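Local coordinates for protein 2'-5' RNA Ligase (Thermus thermophilus, PDB 1IUH) that belongs to the LigT-like phosphoesterases of the 2H clan, proteins with two related halves, each combining antiparallel strands with packed helices, at residues A[68-73]-A[152-157]; A[6-11]-A[156-161]. All blocks are in the same frame, centred on the assembly; numbering follows the deposited sequence.

Contact 1. Residues A[68-73]-A[152-157]; sequences APFRAR and WPVEGF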
ATOM      1  N   ALA A  68      -6.119  -4.915  16.921  1.00 20.79           N
ATOM      2  CA  ALA A  68      -5.161  -5.988  17.172  1.00 20.15           C
ATOM      3  C   ALA A  68      -4.407  -6.512  15.900  1.00 18.90           C
ATOM      4  O   ALA A  68      -4.831  -6.324  14.793  1.00 14.36           O
ATOM      5  CB  ALA A  68      -5.900  -7.145  17.826  1.00 15.57           C
ATOM      6  N   PRO A  69      -3.234  -7.135  16.092  1.00 21.02           N
ATOM      7  CA  PRO A  69      -2.451  -7.700  14.988  1.00 21.85           C
ATOM      8  C   PRO A  69      -3.425  -8.692  14.365  1.00 22.64           C
ATOM      9  O   PRO A  69      -4.202  -9.288  15.053  1.00 22.93           O
ATOM     10  CB  PRO A  69      -1.318  -8.404  15.721  1.00 21.47           C
ATOM     11  CG  PRO A  69      -1.052  -7.411  16.864  1.00 17.99           C
ATOM     12  CD  PRO A  69      -2.435  -7.099  17.337  1.00 20.12           C
ATOM     13  N   PHE A  70      -3.414  -8.853  13.057  1.00 24.53           N
ATOM     14  CA  PHE A  70      -4.351  -9.777  12.417  1.00 24.29           C
ATOM     15  C   PHE A  70      -3.597 -10.541  11.307  1.00 26.50           C
ATOM     16  O   PHE A  70      -2.564 -10.058  10.856  1.00 27.50           O
ATOM     17  CB  PHE A  70      -5.509  -8.970  11.833  1.00 17.87           C
ATOM     18  CG  PHE A  70      -5.078  -7.905  10.847  1.00 15.93           C
ATOM     19  CD1 PHE A  70      -4.852  -8.231   9.521  1.00 10.86           C
ATOM     20  CD2 PHE A  70      -4.922  -6.537  11.266  1.00 13.46           C
ATOM     21  CE1 PHE A  70      -4.483  -7.216   8.573  1.00 11.75           C
ATOM     22  CE2 PHE A  70      -4.555  -5.507  10.336  1.00 12.18           C
ATOM     23  CZ  PHE A  70      -4.339  -5.868   8.959  1.00 11.48           C
ATOM     24  N   ARG A  71      -4.094 -11.703  10.877  1.00 28.37           N
ATOM     25  CA  ARG A  71      -3.420 -12.445   9.809  1.00 30.03           C
ATOM     26  C   ARG A  71      -3.926 -12.029   8.439  1.00 30.82           C
ATOM     27  O   ARG A  71      -5.134 -11.802   8.266  1.00 30.73           O
ATOM     28  CB  ARG A  71      -3.657 -13.943   9.942  1.00 33.48           C
ATOM     29  CG  ARG A  71      -2.579 -14.701  10.698  1.00 37.67           C
ATOM     30  CD  ARG A  71      -2.861 -14.867  12.187  1.00 41.53           C
ATOM     31  NE  ARG A  71      -3.415 -16.160  12.588  1.00 43.47           N
ATOM     32  CZ  ARG A  71      -4.650 -16.550  12.311  1.00 45.21           C
ATOM     33  NH1 ARG A  71      -5.450 -15.756  11.632  1.00 46.09           N
ATOM     34  NH2 ARG A  71      -5.088 -17.721  12.727  1.00 46.29           N
ATOM     35  N   ALA A  72      -3.005 -11.891   7.477  1.00 29.83           N
ATOM     36  CA  ALA A  72      -3.355 -11.567   6.099  1.00 28.23           C
ATOM     37  C   ALA A  72      -2.861 -12.776   5.289  1.00 30.48           C
ATOM     38  O   ALA A  72      -1.969 -13.547   5.727  1.00 29.24           O
ATOM     39  CB  ALA A  72      -2.647 -10.325   5.615  1.00 25.95           C
ATOM     40  N   ARG A  73      -3.450 -12.916   4.104  1.00 31.21           N
ATOM     41  CA  ARG A  73      -3.144 -13.974   3.173  1.00 30.98           C
ATOM     42  C   ARG A  73      -2.865 -13.269   1.842  1.00 30.58           C
ATOM     43  O   ARG A  73      -3.537 -12.309   1.454  1.00 27.45           O
ATOM     44  CB  ARG A  73      -4.345 -14.887   3.096  1.00 33.10           C
ATOM     45  CG  ARG A  73      -4.265 -15.957   2.097  1.00 39.59           C
ATOM     46  CD  ARG A  73      -4.686 -17.308   2.711  1.00 45.53           C
ATOM     47  NE  ARG A  73      -3.637 -18.332   2.528  1.00 50.68           N
ATOM     48  CZ  ARG A  73      -3.356 -19.275   3.430  1.00 53.95           C
ATOM     49  NH1 ARG A  73      -4.057 -19.328   4.567  1.00 54.77           N
ATOM     50  NH2 ARG A  73      -2.338 -20.124   3.231  1.00 55.64           N
ATOM     51  N   TRP A 152       0.465 -14.445   6.709  1.00 24.05           N
ATOM     52  CA  TRP A 152       1.490 -13.837   7.519  1.00 22.63           C
ATOM     53  C   TRP A 152       0.794 -12.950   8.546  1.00 23.01           C
ATOM     54  O   TRP A 152      -0.366 -12.568   8.364  1.00 25.20           O
ATOM     55  CB  TRP A 152       2.466 -13.055   6.643  1.00 17.70           C
ATOM     56  CG  TRP A 152       2.134 -11.635   6.428  1.00 18.58           C
ATOM     57  CD1 TRP A 152       2.644 -10.571   7.117  1.00 16.23           C
ATOM     58  CD2 TRP A 152       1.400 -11.080   5.328  1.00 17.90           C
ATOM     59  NE1 TRP A 152       2.304  -9.410   6.504  1.00 15.46           N
ATOM     60  CE2 TRP A 152       1.544  -9.675   5.407  1.00 16.91           C
ATOM     61  CE3 TRP A 152       0.643 -11.635   4.281  1.00 18.78           C
ATOM     62  CZ2 TRP A 152       0.967  -8.802   4.477  1.00 18.07           C
ATOM     63  CZ3 TRP A 152       0.066 -10.787   3.355  1.00 18.34           C
ATOM     64  CH2 TRP A 152       0.227  -9.380   3.449  1.00 19.66           C
ATOM     65  N   PRO A 153       1.479 -12.627   9.642  1.00 23.47           N
ATOM     66  CA  PRO A 153       0.984 -11.778  10.747  1.00 22.78           C
ATOM     67  C   PRO A 153       1.155 -10.293  10.502  1.00 22.38           C
ATOM     68  O   PRO A 153       2.282  -9.848  10.410  1.00 24.50           O
ATOM     69  CB  PRO A 153       1.876 -12.211  11.955  1.00 22.21           C
ATOM     70  CG  PRO A 153       2.343 -13.618  11.574  1.00 22.97           C
ATOM     71  CD  PRO A 153       2.656 -13.405  10.079  1.00 23.57           C
ATOM     72  N   VAL A 154       0.091  -9.501  10.425  1.00 22.63           N
ATOM     73  CA  VAL A 154       0.268  -8.024  10.254  1.00 21.69           C
ATOM     74  C   VAL A 154       0.259  -7.419  11.647  1.00 21.27           C
ATOM     75  O   VAL A 154      -0.759  -7.490  12.327  1.00 20.94           O
ATOM     76  CB  VAL A 154      -0.877  -7.377   9.417  1.00 21.05           C
ATOM     77  CG1 VAL A 154      -0.671  -5.904   9.313  1.00 19.67           C
ATOM     78  CG2 VAL A 154      -0.940  -8.010   8.011  1.00 20.03           C
ATOM     79  N   GLU A 155       1.393  -6.843  12.060  1.00 22.29           N
ATOM     80  CA  GLU A 155       1.594  -6.262  13.393  1.00 21.86           C
ATOM     81  C   GLU A 155       1.606  -4.762  13.485  1.00 22.38           C
ATOM     82  O   GLU A 155       1.712  -4.213  14.586  1.00 21.63           O
ATOM     83  CB  GLU A 155       2.902  -6.720  13.956  1.00 22.71           C
ATOM     84  CG  GLU A 155       3.263  -8.017  13.439  1.00 27.30           C
ATOM     85  CD  GLU A 155       3.171  -9.069  14.484  1.00 30.51           C
ATOM     86  OE1 GLU A 155       2.232  -8.961  15.323  1.00 31.62           O
ATOM     87  OE2 GLU A 155       4.037  -9.998  14.449  1.00 32.47           O
ATOM     88  N   GLY A 156       1.530  -4.074  12.352  1.00 22.78           N
ATOM     89  CA  GLY A 156       1.530  -2.619  12.428  1.00 21.09           C
ATOM     90  C   GLY A 156       1.626  -1.993  11.069  1.00 20.39           C
ATOM     91  O   GLY A 156       1.630  -2.695  10.071  1.00 21.58           O
ATOM     92  N   PHE A 157       1.676  -0.672  11.020  1.00 20.10           N
ATOM     93  CA  PHE A 157       1.756   0.024   9.735  1.00 20.26           C
ATOM     94  C   PHE A 157       2.492   1.342   9.922  1.00 20.22           C
ATOM     95  O   PHE A 157       2.915   1.669  11.030  1.00 21.55           O
ATOM     96  CB  PHE A 157       0.359   0.253   9.199  1.00 17.81           C
ATOM     97  CG  PHE A 157      -0.473   1.097  10.089  1.00 19.37           C
ATOM     98  CD1 PHE A 157      -0.702   2.464   9.790  1.00 17.84           C
ATOM     99  CD2 PHE A 157      -1.003   0.568  11.280  1.00 16.31           C
ATOM    100  CE1 PHE A 157      -1.454   3.284  10.694  1.00 16.83           C
ATOM    101  CE2 PHE A 157      -1.740   1.385  12.173  1.00 16.48           C
ATOM    102  CZ  PHE A 157      -1.963   2.743  11.882  1.00 14.41           C
TER
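F70 exchanges two backbone hydrogen bonds with V154, and A72 two with W152, holding strands 70-73 and 152-154 antiparallel with a marked twist, their short axes 130° apart. V154 N reaches F70 O at 2.7 Å; the return bond, F70 N to V154 O at 3.1 Å, is the most bent of the four, with 147° at the hydrogen. P153 falls between these pairs opposite R71, in the non-hydrogen-bonded place, where a missing N-H costs the ladder nothing. There R71 CA comes within 3.4 Å of W152 O, a CA-H...O contact beside the A72 bond to that same oxygen.

The apolar work is done on the face that carries F70, A72, W152 and V154. With CG set between its backbone N and carbonyl carbon (chi1 57°), F70 lays one ring face against V154, whose CB stands 3.9 Å from the ring centroid in a CH-pi contact. Both valine methyls join in, CG2 against CE1 and CG1 against CZ. CG2 also meets A72 CB at 3.7 Å, and these two carbons sit over the same face of the W152 indole. A72 CB lies 3.7 Å from the centroid of its six-membered ring. At the end of the pairing P69 CB only brushes E155 OE1, 3.6 Å away. From helix 96-113, F98 packs on A72 and V154 and meets the F70 ring edge-to-face, while E151 makes long, weak ion pairs with R71 and R73.

Strand 150-164 is interrupted around E155, where this pairing stops. The result is a twisted antiparallel ladder backed by a helix, joining the first and second LigT-like sequence regions, in keeping with the antiparallel alpha+beta fold of the 2H clan.

Contact 2. Residues A[6-11]-A[156-161]; sequences AVFLPE and GFALVR
F8 has CG anti to its carbonyl carbon (chi1 -78°), a setting that carries the ring across to V160, where CE1 touches CG2 at 3.7 Å. That methyl comes in near the plane of the ring, at its edge, as does the more distant CB of A158. F157 does the reverse: with CG between the backbone N and the carbonyl carbon (chi1 61°), its ring leads away from strand 6-8, and CB is the atom that faces it. This carbon is tight against A6 O at 3.1 Å and lies 4.0 Å from V7 CG2, the side chains of V7 and F157 crossing at about a right angle.

Only one residue pair makes direct backbone bonds. A6 N gives its hydrogen to A158 O at 3.0 Å, and A158 N returns one to A6 O at 2.9 Å, an antiparallel hydrogen-bonded pair. The short strands then part, their directions 120° from each other. In the register F8 and G156 would be the next hydrogen-bonded pair, but a water stands in the opening instead: it accepts from F8 N at 2.9 Å and donates to G156 O at 3.2 Å, so the ladder is continued through solvent.

A6 and F8 both touch H39, which sits in an H-L-T sequence, matching one of the two His-x-Thr motifs for which the 2H clan is named; the F8 side of the sheet probably looks into the cleft of the family. On the other side, the F157 ring meets that of F177 and packs on L101 of helix 96-113. Within the sheet, V7 bonds to L40 of strand 39-47 and F157 to F177 of strand 169-178, which places the pairing between those two strands, and just past it P10 occupies the N-cap position, right before helix 11-21.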
ATOM      1  N   ALA A   6       0.676   2.868   5.066  1.00 20.67           N
ATOM      2  CA  ALA A   6       0.899   1.613   4.411  1.00 21.19           C
ATOM      3  C   ALA A   6       1.362   0.531   5.364  1.00 20.43           C
ATOM      4  O   ALA A   6       1.782   0.803   6.485  1.00 20.51           O
ATOM      5  CB  ALA A   6       1.976   1.804   3.268  1.00 21.50           C
ATOM      6  N   VAL A   7       1.303  -0.702   4.880  1.00 19.87           N
ATOM      7  CA  VAL A   7       1.780  -1.827   5.637  1.00 18.96           C
ATOM      8  C   VAL A   7       3.041  -2.321   4.913  1.00 21.10           C
ATOM      9  O   VAL A   7       2.995  -2.590   3.708  1.00 23.79           O
ATOM     10  CB  VAL A   7       0.767  -2.965   5.637  1.00 16.08           C
ATOM     11  CG1 VAL A   7       1.454  -4.300   6.083  1.00 15.05           C
ATOM     12  CG2 VAL A   7      -0.334  -2.628   6.490  1.00 10.72           C
ATOM     13  N   PHE A   8       4.156  -2.413   5.622  1.00 21.49           N
ATOM     14  CA  PHE A   8       5.368  -2.980   5.040  1.00 21.65           C
ATOM     15  C   PHE A   8       5.336  -4.470   5.366  1.00 23.93           C
ATOM     16  O   PHE A   8       4.572  -4.927   6.237  1.00 24.97           O
ATOM     17  CB  PHE A   8       6.631  -2.263   5.524  1.00 19.64           C
ATOM     18  CG  PHE A   8       6.837  -0.962   4.827  1.00 17.82           C
ATOM     19  CD1 PHE A   8       6.476   0.242   5.441  1.00 16.22           C
ATOM     20  CD2 PHE A   8       7.256  -0.955   3.496  1.00 15.70           C
ATOM     21  CE1 PHE A   8       6.514   1.437   4.748  1.00 14.01           C
ATOM     22  CE2 PHE A   8       7.304   0.196   2.781  1.00 15.19           C
ATOM     23  CZ  PHE A   8       6.924   1.431   3.413  1.00 17.69           C
ATOM     24  N   LEU A   9       6.159  -5.222   4.664  1.00 25.08           N
ATOM     25  CA  LEU A   9       6.068  -6.649   4.714  1.00 26.10           C
ATOM     26  C   LEU A   9       7.255  -7.388   5.263  1.00 27.83           C
ATOM     27  O   LEU A   9       8.393  -6.896   5.217  1.00 29.31           O
ATOM     28  CB  LEU A   9       5.733  -7.109   3.285  1.00 24.13           C
ATOM     29  CG  LEU A   9       4.645  -6.183   2.723  1.00 24.83           C
ATOM     30  CD1 LEU A   9       4.693  -6.151   1.197  1.00 24.26           C
ATOM     31  CD2 LEU A   9       3.284  -6.601   3.193  1.00 23.16           C
ATOM     32  N   PRO A  10       7.009  -8.598   5.805  1.00 28.53           N
ATOM     33  CA  PRO A  10       8.119  -9.369   6.359  1.00 28.91           C
ATOM     34  C   PRO A  10       8.882 -10.160   5.285  1.00 30.27           C
ATOM     35  O   PRO A  10       8.428 -10.363   4.151  1.00 30.24           O
ATOM     36  CB  PRO A  10       7.433 -10.250   7.390  1.00 26.05           C
ATOM     37  CG  PRO A  10       6.120 -10.642   6.679  1.00 25.82           C
ATOM     38  CD  PRO A  10       5.721  -9.319   5.968  1.00 28.14           C
ATOM     39  N   GLU A  11      10.059 -10.594   5.666  1.00 32.22           N
ATOM     40  CA  GLU A  11      10.908 -11.360   4.795  1.00 34.95           C
ATOM     41  C   GLU A  11      10.234 -12.448   3.887  1.00 33.92           C
ATOM     42  O   GLU A  11      10.371 -12.434   2.651  1.00 34.44           O
ATOM     43  CB  GLU A  11      12.031 -11.928   5.688  1.00 36.88           C
ATOM     44  CG  GLU A  11      12.942 -12.939   5.047  1.00 44.88           C
ATOM     45  CD  GLU A  11      14.398 -12.687   5.420  1.00 50.14           C
ATOM     46  OE1 GLU A  11      14.673 -12.400   6.619  1.00 51.98           O
ATOM     47  OE2 GLU A  11      15.274 -12.770   4.511  1.00 53.61           O
ATOM     48  N   GLY A 156       1.530  -4.074  12.352  1.00 22.78           N
ATOM     49  CA  GLY A 156       1.530  -2.619  12.428  1.00 21.09           C
ATOM     50  C   GLY A 156       1.626  -1.993  11.069  1.00 20.39           C
ATOM     51  O   GLY A 156       1.630  -2.695  10.071  1.00 21.58           O
ATOM     52  N   PHE A 157       1.676  -0.672  11.020  1.00 20.10           N
ATOM     53  CA  PHE A 157       1.756   0.024   9.735  1.00 20.26           C
ATOM     54  C   PHE A 157       2.492   1.342   9.922  1.00 20.22           C
ATOM     55  O   PHE A 157       2.915   1.669  11.030  1.00 21.55           O
ATOM     56  CB  PHE A 157       0.359   0.253   9.199  1.00 17.81           C
ATOM     57  CG  PHE A 157      -0.473   1.097  10.089  1.00 19.37           C
ATOM     58  CD1 PHE A 157      -0.702   2.464   9.790  1.00 17.84           C
ATOM     59  CD2 PHE A 157      -1.003   0.568  11.280  1.00 16.31           C
ATOM     60  CE1 PHE A 157      -1.454   3.284  10.694  1.00 16.83           C
ATOM     61  CE2 PHE A 157      -1.740   1.385  12.173  1.00 16.48           C
ATOM     62  CZ  PHE A 157      -1.963   2.743  11.882  1.00 14.41           C
ATOM     63  N   ALA A 158       2.641   2.122   8.862  1.00 20.32           N
ATOM     64  CA  ALA A 158       3.386   3.361   8.980  1.00 18.11           C
ATOM     65  C   ALA A 158       2.860   4.519   8.185  1.00 18.92           C
ATOM     66  O   ALA A 158       2.059   4.328   7.255  1.00 20.04           O
ATOM     67  CB  ALA A 158       4.841   3.095   8.574  1.00 17.61           C
ATOM     68  N   LEU A 159       3.330   5.711   8.564  1.00 17.70           N
ATOM     69  CA  LEU A 159       3.022   6.959   7.915  1.00 18.03           C
ATOM     70  C   LEU A 159       4.339   7.169   7.224  1.00 20.61           C
ATOM     71  O   LEU A 159       5.375   7.203   7.871  1.00 21.86           O
ATOM     72  CB  LEU A 159       2.803   8.093   8.897  1.00 17.59           C
ATOM     73  CG  LEU A 159       2.586   9.464   8.206  1.00 16.99           C
ATOM     74  CD1 LEU A 159       1.374   9.384   7.252  1.00 16.84           C
ATOM     75  CD2 LEU A 159       2.393  10.572   9.241  1.00 12.55           C
ATOM     76  N   VAL A 160       4.274   7.315   5.906  1.00 22.40           N
ATOM     77  CA  VAL A 160       5.425   7.435   5.029  1.00 23.44           C
ATOM     78  C   VAL A 160       5.358   8.636   4.089  1.00 24.75           C
ATOM     79  O   VAL A 160       4.297   8.980   3.556  1.00 25.53           O
ATOM     80  CB  VAL A 160       5.505   6.157   4.061  1.00 24.22           C
ATOM     81  CG1 VAL A 160       6.861   6.115   3.297  1.00 20.22           C
ATOM     82  CG2 VAL A 160       5.201   4.893   4.830  1.00 21.84           C
ATOM     83  N   ARG A 161       6.509   9.249   3.869  1.00 25.49           N
ATOM     84  CA  ARG A 161       6.595  10.338   2.911  1.00 26.17           C
ATOM     85  C   ARG A 161       7.199   9.768   1.614  1.00 26.14           C
ATOM     86  O   ARG A 161       8.051   8.903   1.641  1.00 26.31           O
ATOM     87  CB  ARG A 161       7.513  11.445   3.410  1.00 26.43           C
ATOM     88  CG  ARG A 161       7.522  12.657   2.457  1.00 25.71           C
ATOM     89  CD  ARG A 161       8.665  13.585   2.761  1.00 27.93           C
ATOM     90  NE  ARG A 161       8.643  14.809   1.963  1.00 28.80           N
ATOM     91  CZ  ARG A 161       9.435  15.825   2.227  1.00 26.80           C
ATOM     92  NH1 ARG A 161      10.277  15.705   3.243  1.00 27.91           N
ATOM     93  NH2 ARG A 161       9.332  16.954   1.549  1.00 26.10           N
TER
HETATM   94  O   HOH W   1       4.334  -2.834   8.442  1.00 31.79           O

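In the fold
Contacts 1 and 2 lie on successive parts of strand 150-164, sharing G156 and F157, with centres about 11 Å apart. The interruption near E155 separates two partners: 70-73 pairs before it, 6-8 after it, so a single strand bridges both parts of one sheet. Side chains of the two contacts also pack on each other. W152 CZ2 packs against L9 CD2 at 3.4 Å, its NE1 lies 3.5 Å from P10 CD, and V154 CG1 approaches V7 CG1 at 4.2 Å. Contact 2 is the more buried and the nearer to the centre of the chain; of the two, it adjoins the histidine motif and so probably lies nearer the family's cleft.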